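Local structure of uncharacterized protein (Leptotrichia buccalis, 3T8K) at residues I68-R71 with T77-F80; T108-Y111 with I116-F119. The protein is of unknown function, but its ankyrin-repeat fold of stacked helical hairpins makes a role in binding other proteins plausible. All coordinates share one frame; numbering follows the deposited sequence.

Overall arrangement
Both contacts close loops between successive helices, and neither nests in nor crosses the other. Following the chain from the N terminus, helix 51-63 runs out into a loop that interaction 1 closes, bringing 68-71 against 77-80, which leads into helix 79-85. After helix 90-102 the chain reaches interaction 2, in which 108-111 pairs with 116-119 on the way to helix 129-140. The centres lie about 11 Å apart and the contacts touch directly: the rings of F80 and Y111 stack, V118 packs against F79 and F80, and R71 meets A109. The loop before helix 79-85 and the one after helix 90-102 are thus joined side by side.

Interaction 1: I68-R71 with T77-F80; sequences IKSR and TLFF
One face of the R71 guanidinium is met by the methyl group of T77, with CG2 3.9 Å above the plane and displaced toward the rim. R71 reaches it because its chain is extended from CG to NE and runs alongside the threonine, while NH2 at the far end forms a salt bridge with D106. A long arginine suits this place, its flat group resting on a methyl while its charge is met by the next loop. T77 has a second task: OG1 accepts a weak hydrogen bond from F79 N, 3.3 Å long, and so caps the turn leading into the helix. The branched leucine L78 fills the other part of the contact. Its CD1 lies 3.6 Å from I68 O, and CD2 approaches S70 OG at 4.1 Å. No direct hydrogen bond spans the segments; instead one water donates to I68 O (2.9 Å) and S70 O (2.7 Å) and accepts from L78 N (3.1 Å), satisfying three backbone groups at once. L78 and I68 also share apolar neighbours, L42 and F100, on the flanking helices 41-45 and 90-102. Cut back to an alanine, L78 would lose both methyls, which would probably open a gap beside I68 and between L42 and F100. The TLFF of T77-F80 probably stands where ankyrin repeats carry Thr-Pro-Leu-His, whose threonine caps a repeat's first helix, and the T77 cap fits this.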
ATOM      1  N   ILE A  68      10.526  13.356 -12.895  1.00 34.97           N
ATOM      2  CA  ILE A  68       9.267  12.689 -13.232  1.00 33.41           C
ATOM      3  C   ILE A  68       9.516  11.324 -13.865  1.00 35.86           C
ATOM      4  O   ILE A  68       8.653  10.443 -13.845  1.00 31.14           O
ATOM      5  CB  ILE A  68       8.448  13.553 -14.222  1.00 32.28           C
ATOM      6  CG1 ILE A  68       7.963  14.832 -13.546  1.00 40.50           C
ATOM      7  CG2 ILE A  68       7.264  12.776 -14.779  1.00 37.19           C
ATOM      8  CD1 ILE A  68       6.992  14.582 -12.414  1.00 44.01           C
ATOM      9  N   LYS A  69      10.712  11.154 -14.419  1.00 38.61           N
ATOM     10  CA  LYS A  69      11.047   9.966 -15.194  1.00 38.04           C
ATOM     11  C   LYS A  69      11.889   8.971 -14.398  1.00 35.54           C
ATOM     12  O   LYS A  69      12.491   8.061 -14.963  1.00 39.31           O
ATOM     13  CB  LYS A  69      11.790  10.376 -16.466  1.00 34.89           C
ATOM     14  CG  LYS A  69      10.998  11.293 -17.377  1.00 40.98           C
ATOM     15  CD  LYS A  69      11.791  11.610 -18.632  1.00 52.15           C
ATOM     16  CE  LYS A  69      11.034  12.556 -19.542  1.00 60.43           C
ATOM     17  NZ  LYS A  69      11.806  12.869 -20.779  1.00 66.82           N
ATOM     18  N   SER A  70      11.919   9.145 -13.085  1.00 38.23           N
ATOM     19  CA  SER A  70      12.754   8.319 -12.225  1.00 44.85           C
ATOM     20  C   SER A  70      12.180   6.921 -12.028  1.00 40.54           C
ATOM     21  O   SER A  70      10.967   6.709 -12.141  1.00 40.98           O
ATOM     22  CB  SER A  70      12.936   8.993 -10.868  1.00 57.35           C
ATOM     23  OG  SER A  70      11.676   9.302 -10.295  1.00 64.31           O
ATOM     24  N   ARG A  71      13.059   5.970 -11.728  1.00 31.08           N
ATOM     25  CA  ARG A  71      12.634   4.601 -11.488  1.00 38.58           C
ATOM     26  C   ARG A  71      13.326   4.020 -10.275  1.00 37.29           C
ATOM     27  O   ARG A  71      14.451   4.392  -9.951  1.00 37.68           O
ATOM     28  CB  ARG A  71      12.909   3.737 -12.711  1.00 37.85           C
ATOM     29  CG  ARG A  71      12.159   4.199 -13.940  1.00 43.43           C
ATOM     30  CD  ARG A  71      12.273   3.191 -15.049  1.00 40.74           C
ATOM     31  NE  ARG A  71      11.652   3.667 -16.276  1.00 40.63           N
ATOM     32  CZ  ARG A  71      11.121   2.867 -17.190  1.00 43.29           C
ATOM     33  NH1 ARG A  71      11.119   1.554 -16.996  1.00 46.62           N
ATOM     34  NH2 ARG A  71      10.576   3.379 -18.284  1.00 41.44           N
ATOM     35  N   THR A  77       8.128   2.860 -12.211  1.00 20.98           N
ATOM     36  CA  THR A  77       7.853   4.280 -12.435  1.00 22.92           C
ATOM     37  C   THR A  77       6.956   4.875 -11.356  1.00 22.53           C
ATOM     38  O   THR A  77       6.414   4.154 -10.515  1.00 22.16           O
ATOM     39  CB  THR A  77       7.145   4.509 -13.770  1.00 24.49           C
ATOM     40  OG1 THR A  77       5.856   3.888 -13.717  1.00 24.32           O
ATOM     41  CG2 THR A  77       7.944   3.918 -14.912  1.00 26.11           C
ATOM     42  N   LEU A  78       6.791   6.196 -11.398  1.00 20.50           N
ATOM     43  CA  LEU A  78       5.941   6.889 -10.441  1.00 22.03           C
ATOM     44  C   LEU A  78       4.495   6.428 -10.542  1.00 19.44           C
ATOM     45  O   LEU A  78       3.723   6.588  -9.601  1.00 20.39           O
ATOM     46  CB  LEU A  78       6.013   8.401 -10.660  1.00 21.81           C
ATOM     47  CG  LEU A  78       7.400   8.996 -10.381  1.00 23.15           C
ATOM     48  CD1 LEU A  78       7.330  10.492 -10.517  1.00 23.45           C
ATOM     49  CD2 LEU A  78       7.877   8.602  -8.997  1.00 24.20           C
ATOM     50  N   PHE A  79       4.122   5.852 -11.679  1.00 21.34           N
ATOM     51  CA  PHE A  79       2.729   5.448 -11.853  1.00 19.03           C
ATOM     52  C   PHE A  79       2.266   4.411 -10.825  1.00 18.84           C
ATOM     53  O   PHE A  79       1.084   4.361 -10.486  1.00 21.20           O
ATOM     54  CB  PHE A  79       2.476   4.941 -13.274  1.00 20.08           C
ATOM     55  CG  PHE A  79       2.504   6.016 -14.314  1.00 19.74           C
ATOM     56  CD1 PHE A  79       1.489   6.964 -14.375  1.00 18.92           C
ATOM     57  CD2 PHE A  79       3.535   6.077 -15.237  1.00 19.28           C
ATOM     58  CE1 PHE A  79       1.498   7.959 -15.341  1.00 19.96           C
ATOM     59  CE2 PHE A  79       3.558   7.068 -16.206  1.00 24.71           C
ATOM     60  CZ  PHE A  79       2.534   8.017 -16.259  1.00 23.27           C
ATOM     61  N   PHE A  80       3.186   3.583 -10.330  1.00 21.68           N
ATOM     62  CA  PHE A  80       2.775   2.495  -9.448  1.00 20.83           C
ATOM     63  C   PHE A  80       2.237   2.999  -8.112  1.00 23.67           C
ATOM     64  O   PHE A  80       1.107   2.686  -7.751  1.00 21.69           O
ATOM     65  CB  PHE A  80       3.888   1.471  -9.235  1.00 21.11           C
ATOM     66  CG  PHE A  80       3.422   0.205  -8.537  1.00 21.60           C
ATOM     67  CD1 PHE A  80       2.604  -0.708  -9.194  1.00 26.17           C
ATOM     68  CD2 PHE A  80       3.814  -0.069  -7.226  1.00 24.53           C
ATOM     69  CE1 PHE A  80       2.180  -1.870  -8.558  1.00 26.07           C
ATOM     70  CE2 PHE A  80       3.396  -1.227  -6.587  1.00 28.18           C
ATOM     71  CZ  PHE A  80       2.577  -2.128  -7.251  1.00 26.30           C
TER
HETATM   72  O   HOH W   1       8.736   7.565 -13.399  1.00 26.80           O

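Interaction 2: T108-Y111 with I116-F119; sequences TALY and IVVF
Y111 turns CG anti to its own backbone N (chi1 171°), while I116 sets CG1 between its backbone N and carbonyl carbon (chi1 59°), and these two choices lay the side chains next to each other, pointing the same way. The isoleucine's CG1 meets Y111 CB at 3.8 Å and comes to the edge of the tyrosine ring near its plane, at CD2, offering hydrocarbon there while the ring stacks with that of F80. The backbones of Y111 and I116 form a single antiparallel bridge, a hydrogen-bonded pair. Y111 N gives a short, nearly straight bond to I116 O (2.8 Å, 176°), lying almost in line with the carbonyl; the return bond from I116 N to Y111 O is longer, 3.3 Å, and its donor is tilted from the carbonyl plane. L110 places CD2 3.7 Å from I116 O, flanking the stronger bond with hydrocarbon, and its CA lies close to the same oxygen. Farther along, a water replaces direct pairing, donating to A109 O (2.9 Å) and accepting from V118 N (3.0 Å). The small A109 lets the R71 guanidinium lie against its CB, and the two methyls of V118 pack against F79 and F80. Y111 and I116 also pack on N88 and F126 of the second subunit, respectively. In the chain between helices 90-102 and 129-140, the bridged loop packs on helix 79-85 through V118 and F119, the latter on F83.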
ATOM      1  N   THR A 108       3.825   2.470 -19.933  1.00 20.85           N
ATOM      2  CA  THR A 108       3.783   1.156 -20.602  1.00 23.83           C
ATOM      3  C   THR A 108       4.637   0.105 -19.898  1.00 25.68           C
ATOM      4  O   THR A 108       4.423  -1.092 -20.056  1.00 29.58           O
ATOM      5  CB  THR A 108       4.232   1.238 -22.081  1.00 25.14           C
ATOM      6  OG1 THR A 108       5.635   1.524 -22.148  1.00 27.27           O
ATOM      7  CG2 THR A 108       3.466   2.314 -22.816  1.00 29.21           C
ATOM      8  N   ALA A 109       5.619   0.555 -19.127  1.00 24.69           N
ATOM      9  CA  ALA A 109       6.478  -0.371 -18.396  1.00 23.48           C
ATOM     10  C   ALA A 109       5.702  -1.142 -17.340  1.00 22.54           C
ATOM     11  O   ALA A 109       4.850  -0.583 -16.651  1.00 23.28           O
ATOM     12  CB  ALA A 109       7.637   0.392 -17.751  1.00 29.56           C
ATOM     13  N   LEU A 110       6.004  -2.432 -17.214  1.00 26.67           N
ATOM     14  CA  LEU A 110       5.378  -3.274 -16.213  1.00 27.66           C
ATOM     15  C   LEU A 110       5.905  -2.975 -14.830  1.00 29.30           C
ATOM     16  O   LEU A 110       6.935  -2.318 -14.674  1.00 28.45           O
ATOM     17  CB  LEU A 110       5.633  -4.747 -16.529  1.00 29.74           C
ATOM     18  CG  LEU A 110       5.037  -5.186 -17.861  1.00 29.61           C
ATOM     19  CD1 LEU A 110       5.133  -6.698 -18.023  1.00 33.11           C
ATOM     20  CD2 LEU A 110       3.604  -4.715 -17.946  1.00 29.70           C
ATOM     21  N   TYR A 111       5.176  -3.431 -13.819  1.00 24.97           N
ATOM     22  CA  TYR A 111       5.714  -3.453 -12.469  1.00 24.62           C
ATOM     23  C   TYR A 111       6.376  -4.816 -12.422  1.00 30.38           C
ATOM     24  O   TYR A 111       5.695  -5.839 -12.390  1.00 31.70           O
ATOM     25  CB  TYR A 111       4.597  -3.338 -11.424  1.00 26.13           C
ATOM     26  CG  TYR A 111       5.068  -3.568  -9.998  1.00 24.59           C
ATOM     27  CD1 TYR A 111       5.936  -2.672  -9.384  1.00 25.33           C
ATOM     28  CD2 TYR A 111       4.638  -4.669  -9.267  1.00 25.52           C
ATOM     29  CE1 TYR A 111       6.368  -2.868  -8.089  1.00 23.97           C
ATOM     30  CE2 TYR A 111       5.080  -4.880  -7.959  1.00 26.94           C
ATOM     31  CZ  TYR A 111       5.943  -3.975  -7.382  1.00 26.47           C
ATOM     32  OH  TYR A 111       6.391  -4.155  -6.086  1.00 26.24           O
ATOM     33  N   ILE A 116       2.989  -7.060 -13.786  1.00 26.19           N
ATOM     34  CA  ILE A 116       1.631  -6.562 -13.986  1.00 21.92           C
ATOM     35  C   ILE A 116       1.626  -5.169 -14.600  1.00 20.78           C
ATOM     36  O   ILE A 116       2.572  -4.400 -14.416  1.00 25.00           O
ATOM     37  CB  ILE A 116       0.852  -6.486 -12.648  1.00 21.78           C
ATOM     38  CG1 ILE A 116       1.560  -5.574 -11.647  1.00 23.03           C
ATOM     39  CG2 ILE A 116       0.648  -7.886 -12.057  1.00 21.90           C
ATOM     40  CD1 ILE A 116       0.786  -5.399 -10.358  1.00 26.12           C
ATOM     41  N   VAL A 117       0.566  -4.830 -15.326  1.00 19.71           N
ATOM     42  CA  VAL A 117       0.440  -3.443 -15.788  1.00 17.90           C
ATOM     43  C   VAL A 117       0.458  -2.515 -14.577  1.00 18.54           C
ATOM     44  O   VAL A 117      -0.004  -2.875 -13.488  1.00 21.34           O
ATOM     45  CB  VAL A 117      -0.806  -3.197 -16.646  1.00 21.26           C
ATOM     46  CG1 VAL A 117      -0.691  -3.959 -17.970  1.00 25.05           C
ATOM     47  CG2 VAL A 117      -2.077  -3.602 -15.889  1.00 22.66           C
ATOM     48  N   VAL A 118       1.022  -1.326 -14.756  1.00 20.27           N
ATOM     49  CA  VAL A 118       1.317  -0.481 -13.599  1.00 19.58           C
ATOM     50  C   VAL A 118       0.043   0.122 -13.014  1.00 23.97           C
ATOM     51  O   VAL A 118       0.018   0.521 -11.844  1.00 21.01           O
ATOM     52  CB  VAL A 118       2.342   0.619 -13.955  1.00 22.84           C
ATOM     53  CG1 VAL A 118       1.690   1.699 -14.806  1.00 24.34           C
ATOM     54  CG2 VAL A 118       2.965   1.198 -12.696  1.00 22.01           C
ATOM     55  N   PHE A 119      -1.011   0.155 -13.830  1.00 19.99           N
ATOM     56  CA  PHE A 119      -2.315   0.693 -13.432  1.00 24.30           C
ATOM     57  C   PHE A 119      -3.298  -0.381 -12.977  1.00 24.51           C
ATOM     58  O   PHE A 119      -4.489  -0.118 -12.839  1.00 21.67           O
ATOM     59  CB  PHE A 119      -2.949   1.501 -14.577  1.00 22.63           C
ATOM     60  CG  PHE A 119      -2.834   0.841 -15.914  1.00 21.84           C
ATOM     61  CD1 PHE A 119      -3.807  -0.040 -16.359  1.00 25.48           C
ATOM     62  CD2 PHE A 119      -1.731   1.085 -16.719  1.00 26.91           C
ATOM     63  CE1 PHE A 119      -3.684  -0.658 -17.591  1.00 23.44           C
ATOM     64  CE2 PHE A 119      -1.600   0.472 -17.943  1.00 27.39           C
ATOM     65  CZ  PHE A 119      -2.580  -0.402 -18.383  1.00 21.73           C
TER
HETATM   66  O   HOH W   2       2.099  -0.655 -17.453  1.00 25.07           O